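Local coordinates for protein cytochrome c' (Allochromatium vinosum, PDB 5GYR) that carries a high-spin heme c with no sixth iron ligand and is classed as an electron-transfer protein, although its exact role is not known, at residues 10-15 against 69-74; 21-26 against 44-49; 89-94 against 115-120. All blocks are in the same frame, centred on the assembly; numbering follows the deposited sequence.

Contact 1 (10-15 against 69-74); sequences ETRQAG and VKTRVK. With HEC (heme c), chain P.
Glu10 and Val69 bring helix 10-15 closest to the irregular segment 69-74, their CA atoms 7.4 Å apart, and the loop then runs past the helix to Thr71 without any backbone pairing. Side chains and a heme propionate bridge the gap. Gln13, its side chain extended, sends its amide to Lys70, NE2 donating to the backbone O at 2.9 Å (161°) with the acceptor almost in the amide plane. The second N-H of NE2 goes to heme O1D, also 2.9 Å away, so both hydrogens of this amide are used. A water closes the other side of the amide, donating to Gln13 OE1 and to Lys70 O.

The heme propionate is the shared target. Its O2D receives bonds from Arg12 NE, at 2.8 Å, and from NH1, both arriving from the edge of the guanidinium. Arg12 starts with CG wedged between backbone N and carbonyl carbon (chi1 73°), then stays extended as far as NE, which brings the guanidinium edge to the propionate. Thr71 OG1 gives O2D a third bond, 2.6 Å long, while accepting from Val73 N in an ST turn. Arg72 N binds O1D at 2.9 Å, so each propionate oxygen is gripped by both segments, and the positive guanidinium probably helps keep the carboxylate ionised. At the outer end, Glu10 crosses Val69 at about a right angle, OE2 lying 3.5 Å from CG2.

Around this propionate site, Ile9 of helix 5-31 backs Val69 and Thr71, loop carbonyls of Leu57 and Thr62 take further N-H groups of Arg12, and the backbone O of Ala130 of the second subunit accepts from Arg72 NH2.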
loop_
_atom_site.group_PDB
_atom_site.type_symbol
_atom_site.label_atom_id
_atom_site.label_comp_id
_atom_site.label_asym_id
_atom_site.label_seq_id
_atom_site.Cartn_x
_atom_site.Cartn_y
_atom_site.Cartn_z
ATOM N N GLU A 10 8.091 13.150 9.531
ATOM C CA GLU A 10 9.488 13.584 9.601
ATOM C C GLU A 10 10.401 12.625 8.837
ATOM O O GLU A 10 11.303 13.057 8.134
ATOM C CB GLU A 10 9.944 13.723 11.061
ATOM C CG GLU A 10 9.344 14.962 11.720
ATOM C CD GLU A 10 9.700 15.121 13.187
ATOM O OE1 GLU A 10 10.042 14.115 13.851
ATOM O OE2 GLU A 10 9.619 16.271 13.686
ATOM N N THR A 11 10.163 11.332 8.983
ATOM C CA THR A 11 11.025 10.332 8.367
ATOM C C THR A 11 10.860 10.284 6.846
ATOM O O THR A 11 11.840 10.196 6.123
ATOM C CB THR A 11 10.800 8.937 8.979
ATOM O OG1 THR A 11 11.011 8.998 10.402
ATOM C CG2 THR A 11 11.736 7.917 8.382
ATOM N N ARG A 12 9.631 10.363 6.355
ATOM C CA ARG A 12 9.461 10.373 4.916
ATOM C C ARG A 12 10.060 11.643 4.324
ATOM O O ARG A 12 10.731 11.593 3.314
ATOM C CB ARG A 12 8.009 10.139 4.503
ATOM C CG ARG A 12 7.053 11.291 4.739
ATOM C CD ARG A 12 5.633 10.758 4.848
ATOM N NE ARG A 12 4.640 11.819 4.880
ATOM C CZ ARG A 12 3.374 11.643 5.241
ATOM N NH1 ARG A 12 2.543 12.669 5.248
ATOM N NH2 ARG A 12 2.943 10.457 5.614
ATOM N N GLN A 13 9.859 12.775 4.992
ATOM C CA GLN A 13 10.461 14.020 4.524
ATOM C C GLN A 13 11.989 13.934 4.500
ATOM O O GLN A 13 12.622 14.439 3.584
ATOM C CB GLN A 13 9.999 15.195 5.371
ATOM C CG GLN A 13 8.536 15.537 5.116
ATOM C CD GLN A 13 8.001 16.596 6.053
ATOM O OE1 GLN A 13 8.620 16.932 7.058
ATOM N NE2 GLN A 13 6.833 17.118 5.736
ATOM N N ALA A 14 12.571 13.263 5.493
ATOM C CA ALA A 14 14.010 13.073 5.531
ATOM C C ALA A 14 14.490 12.271 4.332
ATOM O O ALA A 14 15.468 12.635 3.703
ATOM C CB ALA A 14 14.434 12.393 6.817
ATOM N N GLY A 15 13.810 11.181 4.021
ATOM C CA GLY A 15 14.198 10.380 2.857
ATOM C C GLY A 15 14.165 11.188 1.562
ATOM O O GLY A 15 15.066 11.115 0.746
ATOM N N VAL A 69 4.815 19.683 13.196
ATOM C CA VAL A 69 5.246 19.131 11.915
ATOM C C VAL A 69 4.186 19.343 10.842
ATOM O O VAL A 69 3.017 19.036 11.041
ATOM C CB VAL A 69 5.523 17.631 12.045
ATOM C CG1 VAL A 69 6.284 17.118 10.843
ATOM C CG2 VAL A 69 6.324 17.392 13.310
ATOM N N LYS A 70 4.606 19.892 9.713
ATOM C CA LYS A 70 3.686 20.179 8.622
ATOM C C LYS A 70 3.967 19.210 7.488
ATOM O O LYS A 70 5.118 18.872 7.240
ATOM C CB LYS A 70 3.858 21.612 8.143
ATOM C CG LYS A 70 3.813 22.628 9.271
ATOM C CD LYS A 70 3.083 23.853 8.803
ATOM C CE LYS A 70 3.184 25.043 9.750
ATOM N NZ LYS A 70 1.896 25.783 9.924
ATOM N N THR A 71 2.908 18.751 6.834
ATOM C CA THR A 71 3.039 17.851 5.693
ATOM C C THR A 71 2.460 18.517 4.451
ATOM O O THR A 71 1.565 19.365 4.536
ATOM C CB THR A 71 2.330 16.495 5.925
ATOM O OG1 THR A 71 2.553 15.645 4.796
ATOM C CG2 THR A 71 0.833 16.658 6.115
ATOM N N ARG A 72 3.004 18.140 3.307
ATOM C CA ARG A 72 2.549 18.644 2.013
ATOM C C ARG A 72 1.860 17.562 1.198
ATOM O O ARG A 72 1.582 17.764 0.027
ATOM C CB ARG A 72 3.733 19.205 1.223
ATOM C CG ARG A 72 4.398 20.401 1.888
ATOM C CD ARG A 72 5.661 20.826 1.164
ATOM N NE ARG A 72 5.410 21.191 -0.225
ATOM C CZ ARG A 72 6.360 21.423 -1.126
ATOM N NH1 ARG A 72 7.650 21.316 -0.808
ATOM N NH2 ARG A 72 6.022 21.749 -2.364
ATOM N N VAL A 73 1.584 16.410 1.803
ATOM C CA VAL A 73 0.906 15.350 1.069
ATOM C C VAL A 73 -0.529 15.752 0.760
ATOM O O VAL A 73 -1.200 16.388 1.578
ATOM C CB VAL A 73 0.942 14.003 1.815
ATOM C CG1 VAL A 73 0.048 14.031 3.050
ATOM C CG2 VAL A 73 0.557 12.873 0.869
ATOM N N LYS A 74 -0.974 15.408 -0.446
ATOM C CA LYS A 74 -2.376 15.573 -0.832
ATOM C C LYS A 74 -3.163 14.315 -0.497
ATOM O O LYS A 74 -2.648 13.212 -0.615
ATOM C CB LYS A 74 -2.478 15.857 -2.321
ATOM C CG LYS A 74 -1.913 17.210 -2.697
ATOM C CD LYS A 74 -1.842 17.369 -4.197
ATOM C CE LYS A 74 -3.186 17.737 -4.786
ATOM N NZ LYS A 74 -3.071 19.008 -5.552
HETATM FE FE HEC P . 9.143 13.686 -3.279
HETATM C CHA HEC P . 8.261 15.695 -0.652
HETATM C CHB HEC P . 12.197 15.246 -3.426
HETATM C CHC HEC P . 10.212 11.370 -5.584
HETATM C CHD HEC P . 6.085 12.173 -3.209
HETATM N NA HEC P . 10.016 15.205 -2.306
HETATM C C1A HEC P . 9.506 15.876 -1.204
HETATM C C2A HEC P . 10.458 16.843 -0.760
HETATM C C3A HEC P . 11.552 16.729 -1.555
HETATM C C4A HEC P . 11.292 15.678 -2.484
HETATM C CMA HEC P . 12.836 17.514 -1.470
HETATM C CAA HEC P . 10.272 17.817 0.394
HETATM C CBA HEC P . 10.681 17.072 1.671
HETATM C CGA HEC P . 10.703 17.989 2.862
HETATM O O1A HEC P . 11.772 18.508 3.255
HETATM O O2A HEC P . 9.639 18.217 3.448
HETATM N NB HEC P . 10.905 13.380 -4.345
HETATM C C1B HEC P . 12.034 14.095 -4.219
HETATM C C2B HEC P . 13.019 13.603 -5.138
HETATM C C3B HEC P . 12.476 12.503 -5.746
HETATM C C4B HEC P . 11.112 12.372 -5.186
HETATM C CMB HEC P . 14.409 14.157 -5.347
HETATM C CAB HEC P . 13.083 11.519 -6.682
HETATM C CBB HEC P . 14.411 11.277 -6.763
HETATM N NC HEC P . 8.275 12.065 -4.262
HETATM C C1C HEC P . 8.913 11.233 -5.125
HETATM C C2C HEC P . 7.991 10.292 -5.612
HETATM C C3C HEC P . 6.794 10.492 -4.932
HETATM C C4C HEC P . 7.008 11.617 -4.052
HETATM C CMC HEC P . 8.328 9.246 -6.644
HETATM C CAC HEC P . 5.517 9.734 -5.042
HETATM C CBC HEC P . 5.394 8.559 -5.727
HETATM N ND HEC P . 7.532 13.932 -2.247
HETATM C C1D HEC P . 6.396 13.204 -2.303
HETATM C C2D HEC P . 5.408 13.631 -1.285
HETATM C C3D HEC P . 6.015 14.614 -0.573
HETATM C C4D HEC P . 7.362 14.744 -1.159
HETATM C CMD HEC P . 4.005 13.115 -1.038
HETATM C CAD HEC P . 5.416 15.355 0.597
HETATM C CBD HEC P . 5.860 14.644 1.896
HETATM C CGD HEC P . 5.273 15.214 3.172
HETATM O O1D HEC P . 5.295 16.443 3.348
HETATM O O2D HEC P . 4.813 14.486 4.093
HETATM O O HOH W 1 7.766 18.766 8.619
#

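Contact 2 (21-26 against 44-49); sequences WNMGKI and NVIAAI
Asn22 opens the contact by laying its amide across Val45 at about a right angle, ND2 coming within 3.4 Å of CG1 while OD1 lies nearer CG2. Its CG stands anti to the carbonyl carbon (chi1 -76°), which carries the amide over toward the facing helix. ND2 does not depend on the valine for a partner, since it binds the backbone O of Phe18 one turn earlier; OD1 receives a weak bond from Lys25 NZ at 3.1 Å. Asn22 also marks the closest backbone approach, its CA 7.1 Å from that of Ile46, and its CB touches Ile46 CD1.

Met23, next in sequence, bends at both chi2 and chi3 and crosses Ile46 at about a right angle, so that SD and, behind it, CG rest against Ile46, SD 3.5 Å from CD1. The same residue reaches a bound heme, and Phe114 of the second subunit packs on it. One turn further on, Ile26 meets Ile46 tip to tip, the two CD1 methyls 3.7 Å apart. A single methyl of Ile46 is thus received by three residues of the first helix.

The two short helical segments run antiparallel at 147°, their axes 9.7 Å apart, and belong to adjoining helices 5-31 and 36-50 of the cytochrome c' helical bundle. No hydrogen bond or salt bridge crosses between them. Cohesion probably rests on shape and on exclusion of water from buried methyl and thioether groups, with the one buried amide, though it lies against Val45, finding its hydrogen-bond partners, the weak one at OD1 included, on its own helix.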
loop_
_atom_site.group_PDB
_atom_site.type_symbol
_atom_site.label_atom_id
_atom_site.label_comp_id
_atom_site.label_asym_id
_atom_site.label_seq_id
_atom_site.Cartn_x
_atom_site.Cartn_y
_atom_site.Cartn_z
ATOM N N TRP A 21 19.275 15.936 -2.199
ATOM C CA TRP A 21 20.683 16.298 -2.093
ATOM C C TRP A 21 21.532 15.469 -3.041
ATOM O O TRP A 21 22.376 15.981 -3.762
ATOM C CB TRP A 21 21.195 16.109 -0.663
ATOM C CG TRP A 21 22.671 16.298 -0.556
ATOM C CD1 TRP A 21 23.378 17.406 -0.923
ATOM C CD2 TRP A 21 23.619 15.373 -0.039
ATOM N NE1 TRP A 21 24.701 17.228 -0.674
ATOM C CE2 TRP A 21 24.887 15.986 -0.127
ATOM C CE3 TRP A 21 23.520 14.099 0.525
ATOM C CZ2 TRP A 21 26.052 15.361 0.307
ATOM C CZ3 TRP A 21 24.679 13.467 0.932
ATOM C CH2 TRP A 21 25.928 14.100 0.831
ATOM N N ASN A 22 21.268 14.171 -3.069
ATOM C CA ASN A 22 22.004 13.291 -3.980
ATOM C C ASN A 22 21.704 13.528 -5.462
ATOM O O ASN A 22 22.602 13.451 -6.286
ATOM C CB ASN A 22 21.795 11.835 -3.577
ATOM C CG ASN A 22 22.603 11.483 -2.351
ATOM O OD1 ASN A 22 23.800 11.237 -2.452
ATOM N ND2 ASN A 22 21.974 11.530 -1.189
ATOM N N MET A 23 20.470 13.867 -5.794
ATOM C CA MET A 23 20.139 14.269 -7.180
ATOM C C MET A 23 20.948 15.510 -7.571
ATOM O O MET A 23 21.480 15.604 -8.672
ATOM C CB MET A 23 18.647 14.549 -7.343
ATOM C CG MET A 23 17.756 13.313 -7.258
ATOM S SD MET A 23 17.844 12.212 -8.700
ATOM C CE MET A 23 16.857 13.132 -9.864
ATOM N N GLY A 24 21.036 16.461 -6.644
ATOM C CA GLY A 24 21.788 17.694 -6.874
ATOM C C GLY A 24 23.260 17.427 -7.127
ATOM O O GLY A 24 23.893 18.092 -7.948
ATOM N N LYS A 25 23.817 16.441 -6.434
ATOM C CA LYS A 25 25.212 16.069 -6.677
ATOM C C LYS A 25 25.407 15.487 -8.072
ATOM O O LYS A 25 26.401 15.766 -8.722
ATOM C CB LYS A 25 25.717 15.086 -5.619
ATOM C CG LYS A 25 25.922 15.723 -4.243
ATOM C CD LYS A 25 26.661 14.791 -3.296
ATOM C CE LYS A 25 25.783 13.641 -2.844
ATOM N NZ LYS A 25 26.520 12.582 -2.121
ATOM N N ILE A 26 24.454 14.677 -8.523
ATOM C CA ILE A 26 24.561 14.095 -9.860
ATOM C C ILE A 26 24.532 15.223 -10.897
ATOM O O ILE A 26 25.349 15.235 -11.798
ATOM C CB ILE A 26 23.465 13.047 -10.130
ATOM C CG1 ILE A 26 23.650 11.852 -9.184
ATOM C CG2 ILE A 26 23.527 12.572 -11.575
ATOM C CD1 ILE A 26 22.547 10.816 -9.258
ATOM N N ASN A 44 23.300 5.294 -5.913
ATOM C CA ASN A 44 22.994 4.186 -5.004
ATOM C C ASN A 44 22.077 4.600 -3.870
ATOM O O ASN A 44 21.220 3.833 -3.446
ATOM C CB ASN A 44 24.260 3.546 -4.419
ATOM C CG ASN A 44 25.053 2.750 -5.446
ATOM O OD1 ASN A 44 24.525 2.420 -6.491
ATOM N ND2 ASN A 44 26.307 2.409 -5.149
ATOM N N VAL A 45 22.245 5.832 -3.383
ATOM C CA VAL A 45 21.328 6.346 -2.379
ATOM C C VAL A 45 19.911 6.441 -2.954
ATOM O O VAL A 45 18.951 6.047 -2.302
ATOM C CB VAL A 45 21.739 7.741 -1.878
ATOM C CG1 VAL A 45 20.670 8.357 -0.999
ATOM C CG2 VAL A 45 23.047 7.649 -1.104
ATOM N N ILE A 46 19.793 6.992 -4.157
ATOM C CA ILE A 46 18.471 7.192 -4.747
ATOM C C ILE A 46 17.778 5.844 -4.931
ATOM O O ILE A 46 16.608 5.685 -4.581
ATOM C CB ILE A 46 18.534 8.012 -6.053
ATOM C CG1 ILE A 46 19.056 9.430 -5.718
ATOM C CG2 ILE A 46 17.167 8.106 -6.706
ATOM C CD1 ILE A 46 19.859 10.086 -6.795
ATOM N N ALA A 47 18.514 4.857 -5.420
ATOM C CA ALA A 47 17.934 3.513 -5.602
ATOM C C ALA A 47 17.563 2.864 -4.283
ATOM O O ALA A 47 16.498 2.283 -4.155
ATOM C CB ALA A 47 18.873 2.634 -6.388
ATOM N N ALA A 48 18.444 2.972 -3.292
ATOM C CA ALA A 48 18.165 2.376 -1.990
ATOM C C ALA A 48 16.959 2.997 -1.312
ATOM O O ALA A 48 16.075 2.293 -0.804
ATOM C CB ALA A 48 19.391 2.448 -1.099
ATOM N N ILE A 49 16.857 4.319 -1.358
ATOM C CA ILE A 49 15.696 4.967 -0.771
ATOM C C ILE A 49 14.410 4.654 -1.561
ATOM O O ILE A 49 13.367 4.387 -0.963
ATOM C CB ILE A 49 15.922 6.479 -0.592
ATOM C CG1 ILE A 49 17.079 6.684 0.408
ATOM C CG2 ILE A 49 14.655 7.146 -0.088
ATOM C CD1 ILE A 49 17.372 8.136 0.743
#

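Contact 3 (89-94 against 115-120). With HEC (heme c), chain I.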
loop_
_atom_site.group_PDB
_atom_site.type_symbol
_atom_site.label_atom_id
_atom_site.label_comp_id
_atom_site.label_asym_id
_atom_site.label_seq_id
_atom_site.Cartn_x
_atom_site.Cartn_y
_atom_site.Cartn_z
ATOM N N ARG A 89 -0.722 -11.297 0.739
ATOM C CA ARG A 89 -0.218 -11.996 -0.417
ATOM C C ARG A 89 -0.624 -13.465 -0.369
ATOM O O ARG A 89 -0.972 -14.037 -1.404
ATOM C CB ARG A 89 1.300 -11.796 -0.546
ATOM C CG ARG A 89 1.627 -10.379 -1.005
ATOM C CD ARG A 89 3.082 -10.165 -1.353
ATOM N NE ARG A 89 3.947 -10.387 -0.191
ATOM C CZ ARG A 89 4.740 -11.442 -0.018
ATOM N NH1 ARG A 89 4.809 -12.398 -0.941
ATOM N NH2 ARG A 89 5.476 -11.532 1.087
ATOM N N GLU A 90 -0.590 -14.062 0.819
ATOM C CA GLU A 90 -1.063 -15.440 0.991
ATOM C C GLU A 90 -2.540 -15.531 0.620
ATOM O O GLU A 90 -2.962 -16.457 -0.063
ATOM C CB GLU A 90 -0.858 -15.947 2.419
ATOM C CG GLU A 90 0.596 -16.252 2.786
ATOM C CD GLU A 90 0.758 -16.568 4.301
ATOM O OE1 GLU A 90 1.852 -16.962 4.817
ATOM O OE2 GLU A 90 -0.257 -16.443 5.014
ATOM N N PHE A 91 -3.318 -14.551 1.066
ATOM C CA PHE A 91 -4.754 -14.542 0.811
ATOM C C PHE A 91 -5.088 -14.437 -0.667
ATOM O O PHE A 91 -5.920 -15.195 -1.173
ATOM C CB PHE A 91 -5.407 -13.386 1.575
ATOM C CG PHE A 91 -6.864 -13.218 1.287
ATOM C CD1 PHE A 91 -7.725 -14.303 1.371
ATOM C CD2 PHE A 91 -7.367 -11.990 0.965
ATOM C CE1 PHE A 91 -9.074 -14.165 1.120
ATOM C CE2 PHE A 91 -8.720 -11.837 0.730
ATOM C CZ PHE A 91 -9.565 -12.919 0.810
ATOM N N VAL A 92 -4.452 -13.504 -1.361
ATOM C CA VAL A 92 -4.733 -13.316 -2.783
ATOM C C VAL A 92 -4.388 -14.580 -3.564
ATOM O O VAL A 92 -5.155 -15.016 -4.408
ATOM C CB VAL A 92 -3.967 -12.113 -3.370
ATOM C CG1 VAL A 92 -4.093 -12.068 -4.880
ATOM C CG2 VAL A 92 -4.491 -10.822 -2.762
ATOM N N GLY A 93 -3.228 -15.158 -3.262
ATOM C CA GLY A 93 -2.800 -16.387 -3.907
ATOM C C GLY A 93 -3.789 -17.506 -3.646
ATOM O O GLY A 93 -4.170 -18.232 -4.555
ATOM N N ALA A 94 -4.216 -17.627 -2.396
ATOM C CA ALA A 94 -5.135 -18.678 -2.010
ATOM C C ALA A 94 -6.503 -18.485 -2.660
ATOM O O ALA A 94 -7.113 -19.435 -3.128
ATOM C CB ALA A 94 -5.258 -18.736 -0.499
ATOM N N GLY A 115 -9.887 -24.589 2.415
ATOM C CA GLY A 115 -9.200 -24.575 3.710
ATOM C C GLY A 115 -8.053 -23.590 3.736
ATOM O O GLY A 115 -7.841 -22.902 4.737
ATOM N N ASP A 116 -7.310 -23.513 2.639
ATOM C CA ASP A 116 -6.191 -22.576 2.569
ATOM C C ASP A 116 -6.677 -21.137 2.612
ATOM O O ASP A 116 -6.048 -20.303 3.247
ATOM C CB ASP A 116 -5.344 -22.786 1.316
ATOM C CG ASP A 116 -4.530 -24.066 1.359
ATOM O OD1 ASP A 116 -4.351 -24.654 2.451
ATOM O OD2 ASP A 116 -4.076 -24.493 0.271
ATOM N N VAL A 117 -7.792 -20.846 1.949
ATOM C CA VAL A 117 -8.344 -19.490 2.015
ATOM C C VAL A 117 -8.783 -19.173 3.443
ATOM O O VAL A 117 -8.443 -18.119 3.976
ATOM C CB VAL A 117 -9.515 -19.295 1.049
ATOM C CG1 VAL A 117 -10.156 -17.932 1.252
ATOM C CG2 VAL A 117 -9.033 -19.440 -0.382
ATOM N N GLY A 118 -9.531 -20.085 4.055
ATOM C CA GLY A 118 -10.008 -19.890 5.422
ATOM C C GLY A 118 -8.892 -19.598 6.404
ATOM O O GLY A 118 -9.043 -18.763 7.302
ATOM N N ALA A 119 -7.761 -20.290 6.241
ATOM C CA ALA A 119 -6.605 -20.070 7.103
ATOM C C ALA A 119 -6.047 -18.657 6.944
ATOM O O ALA A 119 -5.582 -18.069 7.910
ATOM C CB ALA A 119 -5.523 -21.104 6.817
ATOM N N ALA A 120 -6.071 -18.133 5.723
ATOM C CA ALA A 120 -5.604 -16.768 5.485
ATOM C C ALA A 120 -6.538 -15.743 6.122
ATOM O O ALA A 120 -6.068 -14.794 6.718
ATOM C CB ALA A 120 -5.438 -16.499 3.992
HETATM FE FE HEC I . -11.542 -10.045 7.348
HETATM C CHA HEC I . -13.260 -7.848 9.286
HETATM C CHB HEC I . -14.391 -11.994 7.056
HETATM C CHC HEC I . -9.999 -11.940 5.045
HETATM C CHD HEC I . -8.674 -8.229 7.720
HETATM N NA HEC I . -13.415 -9.984 8.076
HETATM C C1A HEC I . -13.949 -8.956 8.826
HETATM C C2A HEC I . -15.327 -9.219 9.101
HETATM C C3A HEC I . -15.628 -10.390 8.470
HETATM C C4A HEC I . -14.455 -10.851 7.820
HETATM C CMA HEC I . -16.954 -11.109 8.451
HETATM C CAA HEC I . -16.294 -8.352 9.913
HETATM C CBA HEC I . -16.860 -7.242 9.003
HETATM C CGA HEC I . -17.909 -6.365 9.672
HETATM O O1A HEC I . -19.102 -6.407 9.303
HETATM O O2A HEC I . -17.602 -5.568 10.578
HETATM N NB HEC I . -12.092 -11.717 6.262
HETATM C C1B HEC I . -13.278 -12.321 6.263
HETATM C C2B HEC I . -13.248 -13.410 5.346
HETATM C C3B HEC I . -12.001 -13.414 4.772
HETATM C C4B HEC I . -11.289 -12.257 5.372
HETATM C CMB HEC I . -14.388 -14.373 5.096
HETATM C CAB HEC I . -11.445 -14.261 3.691
HETATM C CBB HEC I . -12.201 -14.948 2.829
HETATM N NC HEC I . -9.632 -10.102 6.547
HETATM C C1C HEC I . -9.216 -10.953 5.587
HETATM C C2C HEC I . -7.863 -10.717 5.285
HETATM C C3C HEC I . -7.463 -9.643 6.054
HETATM C C4C HEC I . -8.618 -9.246 6.829
HETATM C CMC HEC I . -6.996 -11.499 4.326
HETATM C CAC HEC I . -6.110 -9.025 6.072
HETATM C CBC HEC I . -5.065 -9.390 5.278
HETATM N ND HEC I . -11.058 -8.473 8.310
HETATM C C1D HEC I . -9.859 -7.846 8.332
HETATM C C2D HEC I . -9.910 -6.621 9.130
HETATM C C3D HEC I . -11.178 -6.514 9.554
HETATM C C4D HEC I . -11.900 -7.668 9.004
HETATM C CMD HEC I . -8.790 -5.655 9.445
HETATM C CAD HEC I . -11.745 -5.387 10.387
HETATM C CBD HEC I . -12.399 -4.363 9.430
HETATM C CGD HEC I . -12.959 -3.137 10.138
HETATM O O1D HEC I . -12.774 -1.964 9.702
HETATM O O2D HEC I . -13.646 -3.252 11.180
#
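In Phe91 the ring carbon CG (chi1 175°) and in Val117 the CG1 methyl (chi1 174°) both lie anti to the backbone N, and these two groups meet beside the heme. Val117 CG1 comes to the edge of the ring, in its plane, 3.9 Å from CE1. Heme methyl CMC sits over one ring face, 3.4 Å from Phe91 CD2, while CE1 also lies close to the heme vinyl-derived carbons CAB and CBB. Nearer the backbone, Ala120 CB packs 3.8 Å from Phe91 CA. This is the antiparallel pairing of helices 86-104 and 107-128 in the cytochrome c' bundle, where the axes of segments 89-94 and 115-120 pass 8.8 Å apart at 156°; small alanines allow the backbones to come near, and Cys121, a covalent heme attachment, follows directly in the chain. Replacing Phe91 by an alanine would probably leave heme CMC, CAB and CBB without the ring they pack on, and Val117 CG1 without its edge partner. One turn along, Ala94 CB lies 3.8 Å from Val117 CG2, and that methyl also touches the Ala94 carbonyl oxygen. Met23 and Ala50 of the second subunit pack on Val117 and Phe91 respectively.

Overall arrangement
From the N terminus, helix 5-31 supplies the first segment of both contact 1 and contact 2. Contact 2 closes the shorter loop, folding helix 36-50 back on helix 5-31; contact 1 closes the longer one around it, bringing the loop after helix 36-50 to the N-terminal half of helix 5-31. The two touch where Gly15 meets Ile49. Contact 3 follows in series, pairing helices 86-104 and 107-128, with its nearest atoms about 18 Å from contact 2 and 21 Å from contact 1. The two halves of the chain thus stand apart, and each meets the second subunit, consistent with a domain-swapped assembly in which heme sites are completed between chains.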